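Long-range contacts in protein bvu-3222 (Bacteroides vulgatus ATCC 8482, PDB 3FYF), which is of unknown function but is probably a periplasmic protein, with a largely antiparallel beta-sheet domain: residues B[55-60]-B[156-161]; B[131-136]-B[148-153]. One frame throughout, in Å; residues are numbered along the deposited sequence.

Contact 1 of 2, residues B[55-60]-B[156-161]; sequences VVFRNG and NTLTMN
Val56 and Thr159 form the hydrogen-bonded pair of a short antiparallel strand pairing, in which strand 54-57 lies along the start of strand 158-166. Val56 N reaches Thr159 O at 2.8 Å, and Thr159 N returns to Val56 O at 2.9 Å; both donors lie in the carbonyl plane of their acceptor. The apolar face carries Val55, Phe57, Leu158 and Met160. Leu158 swings CG away from its own amide nitrogen (chi1 -170°), which lays CD1 3.8 Å from CE1 of Phe57, while its CG comes 3.8 Å from Val55 CG1. That same Val55 methyl sits over one face of the Phe57 ring, offset toward the rim, and Val55 CG2 lies 4.0 Å from Met160 CG. An alanine here would probably leave Val55 CG1 and Phe57 CE1 without the leucine methyl that touches both, and the ring less firmly held. On the other face, Val56 CG2 lies 3.8 Å from Asn161 ND2, which is hydrogen-bonded to Asn54 OD1, as Asn161 OD1 is to Ser146 OG. The strand runs out into a type I beta turn from Phe57 to Gly60. Strand 62-64 flanks 54-57 on its other edge, strand 144-151 borders 158-166, and Phe85 meets the Phe57 ring edge-to-face.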
loop_
_atom_site.group_PDB
_atom_site.type_symbol
_atom_site.label_atom_id
_atom_site.label_comp_id
_atom_site.label_asym_id
_atom_site.label_seq_id
_atom_site.Cartn_x
_atom_site.Cartn_y
_atom_site.Cartn_z
ATOM N N VAL B 55 -6.429 0.739 2.453
ATOM C CA VAL B 55 -6.661 1.659 3.549
ATOM C C VAL B 55 -5.871 1.148 4.739
ATOM O O VAL B 55 -5.871 -0.050 4.992
ATOM C CB VAL B 55 -8.189 1.786 3.875
ATOM C CG1 VAL B 55 -8.423 2.469 5.198
ATOM C CG2 VAL B 55 -8.919 2.535 2.751
ATOM N N VAL B 56 -5.169 2.058 5.421
ATOM C CA VAL B 56 -4.387 1.753 6.630
ATOM C C VAL B 56 -4.953 2.538 7.823
ATOM O O VAL B 56 -5.121 3.753 7.756
ATOM C CB VAL B 56 -2.856 2.056 6.441
ATOM C CG1 VAL B 56 -2.049 1.648 7.669
ATOM C CG2 VAL B 56 -2.308 1.342 5.202
ATOM N N PHE B 57 -5.240 1.824 8.904
ATOM C CA PHE B 57 -5.842 2.394 10.106
ATOM C C PHE B 57 -4.765 2.687 11.134
ATOM O O PHE B 57 -3.625 2.236 10.982
ATOM C CB PHE B 57 -6.898 1.428 10.669
ATOM C CG PHE B 57 -7.988 1.091 9.682
ATOM C CD1 PHE B 57 -9.133 1.881 9.600
ATOM C CD2 PHE B 57 -7.857 0.002 8.820
ATOM C CE1 PHE B 57 -10.135 1.585 8.688
ATOM C CE2 PHE B 57 -8.844 -0.297 7.896
ATOM C CZ PHE B 57 -9.987 0.490 7.832
ATOM N N ARG B 58 -5.117 3.440 12.179
ATOM C CA ARG B 58 -4.138 3.851 13.196
ATOM C C ARG B 58 -3.681 2.697 14.095
ATOM O O ARG B 58 -2.655 2.796 14.769
ATOM C CB ARG B 58 -4.649 5.037 14.037
ATOM C CG ARG B 58 -5.812 4.729 14.979
ATOM C CD ARG B 58 -5.948 5.822 16.047
ATOM N NE ARG B 58 -5.055 5.597 17.186
ATOM C CZ ARG B 58 -5.459 5.400 18.442
ATOM N NH1 ARG B 58 -4.563 5.200 19.402
ATOM N NH2 ARG B 58 -6.752 5.410 18.747
ATOM N N ASN B 59 -4.447 1.610 14.100
ATOM C CA ASN B 59 -4.027 0.386 14.773
ATOM C C ASN B 59 -3.153 -0.531 13.902
ATOM O O ASN B 59 -2.927 -1.689 14.249
ATOM C CB ASN B 59 -5.230 -0.360 15.373
ATOM C CG ASN B 59 -6.129 -0.997 14.334
ATOM O OD1 ASN B 59 -6.043 -0.723 13.132
ATOM N ND2 ASN B 59 -7.022 -1.854 14.805
ATOM N N GLY B 60 -2.682 -0.007 12.770
ATOM C CA GLY B 60 -1.758 -0.725 11.893
ATOM C C GLY B 60 -2.390 -1.688 10.899
ATOM O O GLY B 60 -1.691 -2.254 10.061
ATOM N N ASN B 156 -4.266 11.782 13.215
ATOM C CA ASN B 156 -4.283 10.972 11.997
ATOM C C ASN B 156 -4.828 9.585 12.298
ATOM O O ASN B 156 -4.323 8.879 13.175
ATOM C CB ASN B 156 -2.889 10.868 11.390
ATOM C CG ASN B 156 -2.480 12.126 10.649
ATOM O OD1 ASN B 156 -3.327 12.900 10.186
ATOM N ND2 ASN B 156 -1.174 12.324 10.504
ATOM N N THR B 157 -5.880 9.220 11.580
ATOM C CA THR B 157 -6.643 8.027 11.897
ATOM C C THR B 157 -6.720 7.071 10.708
ATOM O O THR B 157 -6.684 5.858 10.893
ATOM C CB THR B 157 -8.071 8.399 12.377
ATOM O OG1 THR B 157 -8.015 9.596 13.159
ATOM C CG2 THR B 157 -8.669 7.284 13.227
ATOM N N LEU B 158 -6.811 7.616 9.496
ATOM C CA LEU B 158 -7.029 6.792 8.308
ATOM C C LEU B 158 -6.211 7.260 7.104
ATOM O O LEU B 158 -6.226 8.432 6.749
ATOM C CB LEU B 158 -8.529 6.749 7.966
ATOM C CG LEU B 158 -9.020 5.760 6.902
ATOM C CD1 LEU B 158 -10.315 5.083 7.318
ATOM C CD2 LEU B 158 -9.178 6.434 5.556
ATOM N N THR B 159 -5.517 6.322 6.468
ATOM C CA THR B 159 -4.756 6.617 5.263
ATOM C C THR B 159 -5.297 5.782 4.095
ATOM O O THR B 159 -5.503 4.589 4.249
ATOM C CB THR B 159 -3.252 6.337 5.476
ATOM O OG1 THR B 159 -2.769 7.113 6.582
ATOM C CG2 THR B 159 -2.444 6.691 4.241
ATOM N N MET B 160 -5.540 6.422 2.951
ATOM C CA MET B 160 -5.925 5.736 1.711
ATOM C C MET B 160 -4.779 5.795 0.718
ATOM O O MET B 160 -4.287 6.882 0.399
ATOM C CB MET B 160 -7.137 6.408 1.055
ATOM C CG MET B 160 -8.419 6.374 1.860
ATOM S SD MET B 160 -9.881 6.880 0.916
ATOM C CE MET B 160 -11.070 6.509 2.161
ATOM N N ASN B 161 -4.371 4.629 0.219
ATOM C CA ASN B 161 -3.322 4.539 -0.791
ATOM C C ASN B 161 -3.924 4.103 -2.097
ATOM O O ASN B 161 -4.612 3.096 -2.150
ATOM C CB ASN B 161 -2.241 3.541 -0.363
ATOM C CG ASN B 161 -1.561 3.952 0.928
ATOM O OD1 ASN B 161 -0.987 5.037 1.015
ATOM N ND2 ASN B 161 -1.626 3.091 1.937
#

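Contact 2 of 2, residues B[131-136]-B[148-153]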
loop_
_atom_site.group_PDB
_atom_site.type_symbol
_atom_site.label_atom_id
_atom_site.label_comp_id
_atom_site.label_asym_id
_atom_site.label_seq_id
_atom_site.Cartn_x
_atom_site.Cartn_y
_atom_site.Cartn_z
ATOM N N SER B 131 -15.696 17.298 10.782
ATOM C CA SER B 131 -14.740 18.050 9.972
ATOM C C SER B 131 -13.415 17.292 9.884
ATOM O O SER B 131 -13.140 16.421 10.710
ATOM C CB SER B 131 -14.518 19.440 10.570
ATOM O OG SER B 131 -14.035 19.352 11.902
ATOM N N ALA B 132 -12.590 17.629 8.891
ATOM C CA ALA B 132 -11.308 16.937 8.697
ATOM C C ALA B 132 -10.228 17.776 8.017
ATOM O O ALA B 132 -10.517 18.653 7.212
ATOM C CB ALA B 132 -11.516 15.622 7.922
ATOM N N THR B 133 -8.978 17.499 8.364
ATOM C CA THR B 133 -7.856 17.952 7.557
ATOM C C THR B 133 -7.283 16.761 6.791
ATOM O O THR B 133 -7.177 15.652 7.316
ATOM C CB THR B 133 -6.763 18.662 8.373
ATOM O OG1 THR B 133 -6.375 17.848 9.486
ATOM C CG2 THR B 133 -7.270 20.013 8.873
ATOM N N VAL B 134 -6.942 17.021 5.537
ATOM C CA VAL B 134 -6.538 16.011 4.581
ATOM C C VAL B 134 -5.123 16.324 4.117
ATOM O O VAL B 134 -4.787 17.484 3.862
ATOM C CB VAL B 134 -7.490 16.006 3.351
ATOM C CG1 VAL B 134 -7.103 14.931 2.366
ATOM C CG2 VAL B 134 -8.947 15.819 3.778
ATOM N N SER B 135 -4.295 15.286 4.030
ATOM C CA SER B 135 -2.928 15.432 3.558
ATOM C C SER B 135 -2.623 14.399 2.473
ATOM O O SER B 135 -2.637 13.196 2.729
ATOM C CB SER B 135 -1.950 15.322 4.732
ATOM O OG SER B 135 -0.658 15.751 4.364
ATOM N N ILE B 136 -2.373 14.884 1.258
ATOM C CA ILE B 136 -2.070 14.037 0.114
ATOM C C ILE B 136 -0.591 14.161 -0.236
ATOM O O ILE B 136 -0.055 15.260 -0.326
ATOM C CB ILE B 136 -2.934 14.399 -1.140
ATOM C CG1 ILE B 136 -4.429 14.228 -0.851
ATOM C CG2 ILE B 136 -2.520 13.555 -2.361
ATOM C CD1 ILE B 136 -5.367 14.801 -1.932
ATOM N N THR B 148 -3.838 11.022 3.873
ATOM C CA THR B 148 -4.041 10.832 5.312
ATOM C C THR B 148 -5.133 11.789 5.822
ATOM O O THR B 148 -5.083 12.995 5.575
ATOM C CB THR B 148 -2.716 10.984 6.110
ATOM O OG1 THR B 148 -1.739 10.060 5.610
ATOM C CG2 THR B 148 -2.918 10.692 7.583
ATOM N N ILE B 149 -6.117 11.226 6.521
ATOM C CA ILE B 149 -7.273 11.962 7.020
ATOM C C ILE B 149 -7.263 12.072 8.555
ATOM O O ILE B 149 -7.139 11.075 9.264
ATOM C CB ILE B 149 -8.592 11.311 6.519
ATOM C CG1 ILE B 149 -8.637 11.325 4.986
ATOM C CG2 ILE B 149 -9.817 12.028 7.089
ATOM C CD1 ILE B 149 -9.256 10.077 4.379
ATOM N N ASN B 150 -7.390 13.302 9.043
ATOM C CA ASN B 150 -7.478 13.607 10.471
ATOM C C ASN B 150 -8.861 14.215 10.823
ATOM O O ASN B 150 -9.075 15.407 10.627
ATOM C CB ASN B 150 -6.332 14.567 10.832
ATOM C CG ASN B 150 -6.311 14.968 12.306
ATOM O OD1 ASN B 150 -7.245 14.708 13.066
ATOM N ND2 ASN B 150 -5.223 15.611 12.711
ATOM N N PRO B 151 -9.794 13.399 11.348
ATOM C CA PRO B 151 -11.130 13.905 11.679
ATOM C C PRO B 151 -11.245 14.575 13.058
ATOM O O PRO B 151 -10.741 14.057 14.050
ATOM C CB PRO B 151 -11.998 12.649 11.616
ATOM C CG PRO B 151 -11.087 11.543 11.996
ATOM C CD PRO B 151 -9.679 11.955 11.620
ATOM N N ASN B 152 -11.906 15.731 13.094
ATOM C CA ASN B 152 -12.200 16.467 14.336
ATOM C C ASN B 152 -10.998 16.665 15.256
ATOM O O ASN B 152 -11.106 16.473 16.466
ATOM C CB ASN B 152 -13.341 15.789 15.100
ATOM C CG ASN B 152 -14.516 15.450 14.208
ATOM O OD1 ASN B 152 -15.116 16.326 13.578
ATOM N ND2 ASN B 152 -14.848 14.170 14.145
ATOM N N PHE B 153 -9.850 16.995 14.654
ATOM C CA PHE B 153 -8.585 17.270 15.365
ATOM C C PHE B 153 -8.098 16.141 16.288
ATOM O O PHE B 153 -7.233 16.370 17.132
ATOM C CB PHE B 153 -8.675 18.588 16.166
ATOM C CG PHE B 153 -9.157 19.768 15.364
ATOM C CD1 PHE B 153 -8.265 20.519 14.606
ATOM C CD2 PHE B 153 -10.501 20.144 15.387
ATOM C CE1 PHE B 153 -8.699 21.619 13.873
ATOM C CE2 PHE B 153 -10.949 21.240 14.657
ATOM C CZ PHE B 153 -10.046 21.982 13.900
HETATM O O HOH W 1 -0.595 11.001 3.078
#
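Asn152 turns its CG beside its own backbone N, anti to the carbonyl carbon (chi1 -47°), and this carries OD1 back to Ser131 N at 3.0 Å. The bond closes the open end of a beta hairpin, strands 132-138 and 144-151, where Asn152 N also gives a 2.8 Å bond to Ser131 O; in both cases the donor is tilted about 30° from the acceptor's carbonyl plane. Side chain and main chain of Asn152 thus grip both polar backbone atoms of Ser131. Further in, Thr133 and Asn150 exchange a pair of backbone bonds, as do Ser135 and Thr148. The side chains of Thr133 and Asn150 run alongside each other off the same face: a chi1 of 52° brings Thr133 OG1 to 3.5 Å from Asn150 CB, while Asn150 sends OD1 to Gly155 N beyond the strand. The opposite face is apolar. There Ala132 CB meets Ile149 CG2 at 4.1 Å, and Ile81 of strand 78-83 packs against Ala132, Val134 and Ile149. Thr148 OG1 is hydrogen-bonded to Thr159 OG1 on the next strand. At the Ser135 end, one water donates to Ser135 O at 3.0 Å and also bonds Thr148 OG1 at 2.9 Å.

In the fold
Contacts 1 and 2 belong to one antiparallel sheet, their centres 11 Å apart, and contact 2 is nested within the chain loop that contact 1 closes. Strands 144-151 and 158-166 are consecutive in the chain and adjacent in the sheet; together with the pairings made in the two contacts, this gives the order 132-138, 144-151, 158-166, 54-57 across it. The seam between the contacts is marked by a classic beta bulge: two residues, Thr157 and Leu158, stand opposite the single Ile149, with Leu158 O 2.8 Å from Ile149 N and Thr157 N 3.2 Å from Ile149 O, each probably a hydrogen bond. Asn156 also packs on Thr148 there. The second subunit touches contact 1, through Val56, Asn59 and Asn161, but not contact 2.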